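Local coordinates for CRISPR-associated protein, Cse1 family (Acidimicrobium ferrooxidans, PDB 4H3T) that probably serves as the large Cse1 subunit of a type I-E Cascade complex, which in relatives helps recognise invading DNA, at residues D404-A415 / M524-F532; A320-L330 / D377-D385. The protein carries 1 engineered substitution. One frame throughout, in Å; residues are numbered along the deposited sequence. Where two conformers were deposited one is given.

Interaction 1: D404-A415 / M524-F532; sequences DAVTFAAHAAQA and MLARARNEF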
# COMPACT_ATOMS: atom_id res chain seq x y z
N ASP A 404 -18.74 -11.76 -5.03
CA ASP A 404 -19.74 -12.66 -4.46
C ASP A 404 -19.12 -13.79 -3.66
O ASP A 404 -19.73 -14.29 -2.72
CB ASP A 404 -20.65 -13.25 -5.52
CG ASP A 404 -21.60 -12.26 -6.15
OD1 ASP A 404 -21.68 -11.13 -5.66
OD2 ASP A 404 -22.23 -12.63 -7.16
N ALA A 405 -17.95 -14.24 -4.07
CA ALA A 405 -17.21 -15.31 -3.38
C ALA A 405 -16.73 -14.84 -2.02
O ALA A 405 -16.73 -15.62 -1.05
CB ALA A 405 -16.03 -15.78 -4.23
N VAL A 406 -16.34 -13.57 -1.93
CA VAL A 406 -15.94 -12.95 -0.66
C VAL A 406 -17.19 -12.88 0.26
O VAL A 406 -17.12 -13.22 1.42
CB VAL A 406 -15.30 -11.54 -0.87
CG1 VAL A 406 -15.03 -10.88 0.48
CG2 VAL A 406 -14.01 -11.65 -1.65
N THR A 407 -18.33 -12.44 -0.29
CA THR A 407 -19.61 -12.36 0.46
C THR A 407 -20.03 -13.74 1.00
O THR A 407 -20.49 -13.82 2.14
CB THR A 407 -20.72 -11.81 -0.42
OG1 THR A 407 -20.31 -10.54 -0.92
CG2 THR A 407 -22.05 -11.68 0.35
N PHE A 408 -19.88 -14.79 0.21
CA PHE A 408 -20.20 -16.13 0.65
C PHE A 408 -19.27 -16.55 1.80
O PHE A 408 -19.75 -17.11 2.80
CB PHE A 408 -20.16 -17.15 -0.51
CG PHE A 408 -20.64 -18.51 -0.07
CD1 PHE A 408 -21.89 -18.66 0.50
CD2 PHE A 408 -19.81 -19.61 -0.11
CE1 PHE A 408 -22.30 -19.89 1.00
CE2 PHE A 408 -20.28 -20.87 0.25
CZ PHE A 408 -21.50 -20.99 0.85
N ALA A 409 -17.98 -16.29 1.69
CA ALA A 409 -17.05 -16.58 2.80
C ALA A 409 -17.51 -15.85 4.11
O ALA A 409 -17.44 -16.43 5.19
CB ALA A 409 -15.64 -16.16 2.44
N ALA A 410 -17.87 -14.57 3.99
CA ALA A 410 -18.34 -13.76 5.12
C ALA A 410 -19.66 -14.36 5.73
O ALA A 410 -19.77 -14.45 6.94
CB ALA A 410 -18.54 -12.31 4.72
N HIS A 411 -20.56 -14.88 4.90
CA HIS A 411 -21.77 -15.50 5.40
C HIS A 411 -21.43 -16.82 6.07
O HIS A 411 -22.04 -17.12 7.07
CB HIS A 411 -22.83 -15.74 4.31
CG HIS A 411 -23.50 -14.49 3.83
ND1 HIS A 411 -23.89 -14.35 2.53
CD2 HIS A 411 -23.83 -13.37 4.50
CE1 HIS A 411 -24.40 -13.13 2.43
NE2 HIS A 411 -24.38 -12.51 3.58
N ALA A 412 -20.47 -17.60 5.56
CA ALA A 412 -20.08 -18.85 6.25
C ALA A 412 -19.45 -18.53 7.61
O ALA A 412 -19.67 -19.26 8.60
CB ALA A 412 -19.12 -19.67 5.39
N ALA A 413 -18.65 -17.47 7.67
CA ALA A 413 -18.00 -17.08 8.95
C ALA A 413 -19.07 -16.68 9.99
O ALA A 413 -18.97 -17.02 11.14
CB ALA A 413 -17.04 -15.93 8.73
N GLN A 414 -20.09 -15.97 9.55
CA GLN A 414 -21.19 -15.52 10.39
C GLN A 414 -22.01 -16.74 10.83
O GLN A 414 -22.30 -16.88 12.01
CB GLN A 414 -22.04 -14.54 9.64
CG GLN A 414 -23.13 -13.86 10.51
CD GLN A 414 -24.05 -12.94 9.74
OE1 GLN A 414 -23.78 -12.54 8.59
NE2 GLN A 414 -25.19 -12.61 10.34
N ALA A 415 -22.32 -17.67 9.91
CA ALA A 415 -23.04 -18.90 10.26
C ALA A 415 -22.32 -19.71 11.35
O ALA A 415 -22.95 -20.30 12.23
CB ALA A 415 -23.24 -19.76 9.04
N MSE A 524 -28.37 -21.23 8.02
CA MSE A 524 -27.82 -19.98 7.52
C MSE A 524 -26.91 -20.24 6.32
O MSE A 524 -27.00 -19.55 5.31
CB MSE A 524 -27.05 -19.23 8.59
CG MSE A 524 -26.48 -17.93 8.02
SE MSE A 524 -25.83 -16.54 9.21
CE MSE A 524 -25.14 -15.52 7.60
N LEU A 525 -26.05 -21.23 6.45
CA LEU A 525 -25.12 -21.60 5.39
C LEU A 525 -25.88 -21.98 4.09
O LEU A 525 -25.51 -21.51 3.03
CB LEU A 525 -24.24 -22.76 5.83
CG LEU A 525 -23.10 -23.17 4.86
CD1 LEU A 525 -22.12 -21.99 4.64
CD2 LEU A 525 -22.40 -24.47 5.36
N ALA A 526 -26.96 -22.78 4.22
CA ALA A 526 -27.81 -23.19 3.10
C ALA A 526 -28.44 -21.97 2.43
O ALA A 526 -28.40 -21.86 1.20
CB ALA A 526 -28.92 -24.15 3.58
N ARG A 527 -28.95 -21.01 3.23
CA ARG A 527 -29.52 -19.78 2.69
C ARG A 527 -28.46 -18.98 1.92
O ARG A 527 -28.74 -18.49 0.82
CB ARG A 527 -30.11 -18.91 3.79
CG ARG A 527 -31.05 -17.83 3.29
CD ARG A 527 -31.57 -16.99 4.44
NE ARG A 527 -32.44 -17.75 5.35
CZ ARG A 527 -33.73 -18.03 5.15
NH1 ARG A 527 -34.34 -17.64 4.03
NH2 ARG A 527 -34.41 -18.72 6.06
N ALA A 528 -27.27 -18.82 2.48
CA ALA A 528 -26.23 -18.07 1.79
C ALA A 528 -25.78 -18.79 0.49
O ALA A 528 -25.51 -18.16 -0.52
CB ALA A 528 -25.04 -17.89 2.70
N ARG A 529 -25.65 -20.10 0.57
CA ARG A 529 -25.28 -20.99 -0.55
C ARG A 529 -26.29 -20.85 -1.73
O ARG A 529 -25.88 -20.76 -2.88
CB ARG A 529 -25.31 -22.45 -0.07
CG ARG A 529 -24.13 -23.27 -0.42
CD ARG A 529 -24.31 -23.95 -1.70
NE ARG A 529 -23.43 -25.10 -1.78
CZ ARG A 529 -23.15 -25.76 -2.88
NH1 ARG A 529 -23.72 -25.41 -4.04
NH2 ARG A 529 -22.33 -26.80 -2.85
N ASN A 530 -27.58 -20.77 -1.42
CA ASN A 530 -28.61 -20.62 -2.45
C ASN A 530 -28.48 -19.23 -3.13
O ASN A 530 -28.55 -19.16 -4.34
CB ASN A 530 -30.01 -20.84 -1.86
CG ASN A 530 -31.09 -20.75 -2.88
OD1 ASN A 530 -31.10 -21.52 -3.85
ND2 ASN A 530 -31.91 -19.72 -2.79
N GLU A 531 -28.16 -18.17 -2.38
CA GLU A 531 -27.95 -16.84 -2.93
C GLU A 531 -26.66 -16.78 -3.78
O GLU A 531 -26.61 -16.05 -4.77
CB GLU A 531 -27.86 -15.82 -1.77
CG GLU A 531 -27.49 -14.38 -2.10
CD GLU A 531 -27.13 -13.57 -0.86
OE1 GLU A 531 -26.09 -12.86 -0.87
OE2 GLU A 531 -27.86 -13.69 0.15
N PHE A 532 -25.63 -17.54 -3.40
CA PHE A 532 -24.36 -17.48 -4.09
C PHE A 532 -24.32 -18.36 -5.34
O PHE A 532 -23.89 -17.91 -6.39
CB PHE A 532 -23.21 -17.87 -3.15
CG PHE A 532 -21.83 -17.90 -3.82
CD1 PHE A 532 -21.37 -16.83 -4.57
CD2 PHE A 532 -21.01 -19.02 -3.70
CE1 PHE A 532 -20.09 -16.86 -5.16
CE2 PHE A 532 -19.75 -19.06 -4.31
CZ PHE A 532 -19.31 -17.98 -5.06
O HOH W 1 -23.85 -15.77 -0.18
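Phe408 is the knob that joins these two antiparallel helices, whose axes approach to 9.1 Å in the C-terminal helical bundle. Its ring enters a hole lined by Leu525, Ala528, Arg529 and Phe532. CG stands anti to the backbone N (chi1 -173°), which sends the ring across to the other helix. There Phe408 CE1 comes to 3.4 Å from Arg529 N, and Phe408 CZ rests on Leu525 CD1. Phe408 CB lies over one face of the Phe532 ring, a CH-pi contact 4.0 Å from the centroid. The two rings are nearly parallel, at 12°, but offset so far that little of one covers the other. Ala412 CB meets the same Leu525 methyl. Val491 of helix 481-504 backs Phe408 and Ala412.

The other side is more polar and more open to solvent, and Glu531 is exposed there. His411 CB still packs on Ala528 CB at 3.5 Å. The imidazole reaches the opposite helix through water 1, which lies in the ring plane at its edge, 3.1 Å from His411 ND1, and donates to Ala528 O. Glu531 OE1 lies near the ring edge, 3.7 Å from His411 CE1. Direct contact is thus mainly van der Waals, with apolar side chains at its centre; the polar link at the histidine runs through water.

Interaction 2: A320-L330 / D377-D385; sequences ARPGQQVWRGL and DDLAYDRLD
Val326 and Asp382 join a loop to the edge strand 375-387 of a three-stranded antiparallel sheet. The loop holds a type II turn, Arg321 to Gln324, then a 3-10 segment. Val326 N donates to Asp382 OD2 over 3.1 Å, bent to 141° and arriving from above the carboxylate plane. Val326 CG1, which a chi1 of 63° tucks in over its own backbone, lies 3.2 Å from Asp382 OD2 and also meets Leu384 CB. Trp327 CB and Leu330 CD1 touch the two methyls of Leu384. Toward the other end of the strand, Pro322 CB packs on Ala380 CB at 4.0 Å and lies 3.3 Å from Asp378 OD1.

Asp382 itself is held from outside: OD1 forms a salt bridge with Arg468 of helix 445-473. With an alanine here, Val326 N would probably lose its acceptor and Arg468 its charge partner. Further out, Trp327 stacks on Tyr467 and bonds through NE1 to Asp464, tying the 3-10 segment to the same helix. Arg328 NH1 donates almost straight to Gln325 OE1, at 2.8 Å, and also forms a salt bridge with Glu457. Within the strand, Arg383 N meets Asp382 OD1 on its anti side, 2.8 Å away and 17° out of the carboxylate plane.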
# COMPACT_ATOMS: atom_id res chain seq x y z
N ALA A 320 -7.13 0.05 2.32
CA ALA A 320 -7.03 -1.35 2.68
C ALA A 320 -7.12 -1.38 4.18
O ALA A 320 -6.46 -0.58 4.88
CB ALA A 320 -5.71 -1.91 2.20
N ARG A 321 -8.05 -2.18 4.68
CA ARG A 321 -8.31 -2.22 6.12
C ARG A 321 -7.19 -3.06 6.80
O ARG A 321 -6.99 -4.22 6.41
CB ARG A 321 -9.72 -2.83 6.35
CG ARG A 321 -10.14 -3.00 7.79
CD ARG A 321 -11.57 -3.57 7.85
NE ARG A 321 -12.58 -2.59 8.30
CZ ARG A 321 -13.90 -2.68 8.09
NH1 ARG A 321 -14.42 -3.71 7.43
NH2 ARG A 321 -14.71 -1.73 8.54
N PRO A 322 -6.43 -2.54 7.81
CA PRO A 322 -5.43 -3.42 8.48
C PRO A 322 -6.12 -4.50 9.31
O PRO A 322 -7.30 -4.45 9.63
CB PRO A 322 -4.60 -2.45 9.36
CG PRO A 322 -5.08 -1.03 8.99
CD PRO A 322 -6.46 -1.18 8.40
N GLY A 323 -5.36 -5.54 9.59
CA GLY A 323 -5.85 -6.62 10.41
C GLY A 323 -6.72 -7.64 9.69
O GLY A 323 -7.31 -8.45 10.39
N GLN A 324 -6.89 -7.56 8.34
CA GLN A 324 -7.60 -8.59 7.54
C GLN A 324 -6.82 -8.91 6.28
O GLN A 324 -6.04 -8.07 5.81
CB GLN A 324 -8.96 -8.16 7.17
CG GLN A 324 -9.03 -7.03 6.15
CD GLN A 324 -10.42 -6.63 5.79
OE1 GLN A 324 -10.67 -5.96 4.75
NE2 GLN A 324 -11.32 -6.83 6.72
N GLN A 325 -7.06 -10.07 5.71
CA GLN A 325 -6.41 -10.53 4.45
C GLN A 325 -6.92 -9.58 3.35
O GLN A 325 -8.09 -9.21 3.38
CB GLN A 325 -6.76 -11.96 4.15
CG GLN A 325 -6.23 -12.97 5.20
CD GLN A 325 -7.16 -13.25 6.38
OE1 GLN A 325 -8.17 -12.58 6.60
NE2 GLN A 325 -6.70 -14.10 7.27
N VAL A 326 -6.10 -9.18 2.42
CA VAL A 326 -6.44 -8.10 1.50
C VAL A 326 -7.66 -8.43 0.63
O VAL A 326 -8.47 -7.56 0.38
CB VAL A 326 -5.25 -7.61 0.61
CG1 VAL A 326 -4.74 -8.69 -0.30
CG2 VAL A 326 -5.65 -6.40 -0.22
N TRP A 327 -7.86 -9.68 0.24
CA TRP A 327 -9.06 -10.01 -0.56
C TRP A 327 -10.40 -9.80 0.16
O TRP A 327 -11.43 -9.63 -0.50
CB TRP A 327 -8.97 -11.45 -1.09
CG TRP A 327 -8.71 -12.51 -0.06
CD1 TRP A 327 -7.49 -12.95 0.37
CD2 TRP A 327 -9.68 -13.16 0.76
NE1 TRP A 327 -7.65 -13.86 1.38
CE2 TRP A 327 -8.99 -14.02 1.64
CE3 TRP A 327 -11.09 -13.23 0.72
CZ2 TRP A 327 -9.65 -14.87 2.54
CZ3 TRP A 327 -11.75 -14.08 1.60
CH2 TRP A 327 -11.02 -14.94 2.45
N ARG A 328 -10.40 -9.74 1.51
CA ARG A 328 -11.62 -9.43 2.24
C ARG A 328 -12.09 -7.98 1.91
O ARG A 328 -13.26 -7.70 2.06
CB ARG A 328 -11.43 -9.67 3.74
CG ARG A 328 -11.40 -11.13 4.08
CD ARG A 328 -10.85 -11.40 5.46
NE ARG A 328 -11.65 -10.86 6.53
CZ ARG A 328 -11.35 -10.98 7.82
NH1 ARG A 328 -10.22 -11.58 8.20
NH2 ARG A 328 -12.15 -10.47 8.73
N GLY A 329 -11.19 -7.10 1.49
CA GLY A 329 -11.52 -5.74 1.10
C GLY A 329 -11.45 -5.59 -0.42
O GLY A 329 -11.15 -4.51 -0.91
N LEU A 330 -11.69 -6.68 -1.21
CA LEU A 330 -11.60 -6.58 -2.68
C LEU A 330 -12.54 -5.47 -3.25
O LEU A 330 -12.16 -4.74 -4.16
CB LEU A 330 -11.97 -7.93 -3.30
CG LEU A 330 -11.93 -7.98 -4.86
CD1 LEU A 330 -10.61 -7.60 -5.38
CD2 LEU A 330 -12.28 -9.37 -5.34
N ASP A 377 0.22 3.13 14.43
CA ASP A 377 -0.45 2.06 15.18
C ASP A 377 -0.67 0.83 14.35
O ASP A 377 -0.70 -0.25 14.88
CB ASP A 377 -1.80 2.54 15.69
CG ASP A 377 -1.74 3.39 16.93
OD1 ASP A 377 -0.61 3.77 17.35
OD2 ASP A 377 -2.82 3.68 17.49
N ASP A 378 -0.89 0.96 13.07
CA ASP A 378 -1.17 -0.20 12.24
C ASP A 378 -0.71 0.05 10.86
O ASP A 378 -0.74 1.18 10.39
CB ASP A 378 -2.66 -0.53 12.22
CG ASP A 378 -2.90 -2.02 12.45
OD1 ASP A 378 -2.28 -2.85 11.70
OD2 ASP A 378 -3.65 -2.36 13.41
N LEU A 379 -0.27 -0.99 10.22
CA LEU A 379 0.19 -0.88 8.85
C LEU A 379 -0.40 -2.05 8.07
O LEU A 379 -0.27 -3.18 8.54
CB LEU A 379 1.72 -0.91 8.83
CG LEU A 379 2.45 -0.63 7.52
CD1 LEU A 379 2.25 0.81 7.08
CD2 LEU A 379 3.93 -0.89 7.71
N ALA A 380 -1.19 -1.78 7.03
CA ALA A 380 -1.70 -2.82 6.12
C ALA A 380 -0.70 -2.91 4.95
O ALA A 380 -0.25 -1.87 4.41
CB ALA A 380 -3.10 -2.46 5.61
N TYR A 381 -0.31 -4.11 4.60
CA TYR A 381 0.70 -4.34 3.56
C TYR A 381 0.37 -5.71 2.93
O TYR A 381 0.16 -6.64 3.68
CB TYR A 381 2.08 -4.29 4.19
CG TYR A 381 3.09 -5.08 3.41
CD1 TYR A 381 3.40 -4.74 2.09
CD2 TYR A 381 3.72 -6.19 3.97
CE1 TYR A 381 4.24 -5.54 1.32
CE2 TYR A 381 4.61 -6.97 3.22
CZ TYR A 381 4.85 -6.65 1.88
OH TYR A 381 5.69 -7.38 1.07
N ASP A 382 0.18 -5.79 1.61
CA ASP A 382 -0.21 -7.07 1.00
C ASP A 382 -0.06 -7.03 -0.46
O ASP A 382 0.14 -5.96 -1.03
CB ASP A 382 -1.69 -7.39 1.36
CG ASP A 382 -2.07 -8.88 1.55
OD1 ASP A 382 -1.38 -9.77 0.95
OD2 ASP A 382 -3.05 -9.16 2.32
N ARG A 383 -0.12 -8.21 -1.05
CA ARG A 383 -0.02 -8.49 -2.44
C ARG A 383 -1.16 -9.42 -2.83
O ARG A 383 -1.45 -10.38 -2.10
CB ARG A 383 1.35 -9.13 -2.73
CG ARG A 383 2.47 -8.41 -1.99
CD ARG A 383 3.86 -8.81 -2.44
NE ARG A 383 4.33 -7.93 -3.50
CZ ARG A 383 5.18 -6.92 -3.37
NH1 ARG A 383 5.52 -6.20 -4.42
NH2 ARG A 383 5.71 -6.62 -2.18
N LEU A 384 -1.86 -9.08 -3.92
CA LEU A 384 -2.95 -9.90 -4.40
C LEU A 384 -2.78 -10.15 -5.89
O LEU A 384 -2.85 -9.22 -6.68
CB LEU A 384 -4.28 -9.21 -4.10
CG LEU A 384 -5.54 -10.04 -4.42
CD1 LEU A 384 -5.63 -11.36 -3.58
CD2 LEU A 384 -6.79 -9.21 -4.27
N ASP A 385 -2.64 -11.41 -6.28
CA ASP A 385 -2.60 -11.81 -7.71
C ASP A 385 -4.01 -11.68 -8.33
O ASP A 385 -4.98 -12.35 -7.91
CB ASP A 385 -2.04 -13.23 -7.86
CG ASP A 385 -0.51 -13.35 -7.63
OD1 ASP A 385 0.22 -12.38 -7.93
OD2 ASP A 385 -0.05 -14.46 -7.26

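Overall arrangement
From the N terminus, the chain first reaches the loop 320-330, after strand 312-317. Interaction 2 closes after 46 intervening residues, when strand 375-387 returns along that loop. The chain then enters helix 397-415, where interaction 1 opens. A mostly helical excursion of 108 residues, including helices 445-473 and 481-504, ends as helix 511-532 packs back on it. The two closures follow in series and neither nest nor cross. Their centres lie 21 Å apart, yet they touch: Val406 CG2 is 3.5 Å from Trp327 O. Helix 397-415 thus belongs to interaction 1 and also touches the 3-10 segment of interaction 2. Interaction 2 joins loop and sheet near the centre of the chain; interaction 1 ties the C-terminal helix into the bundle.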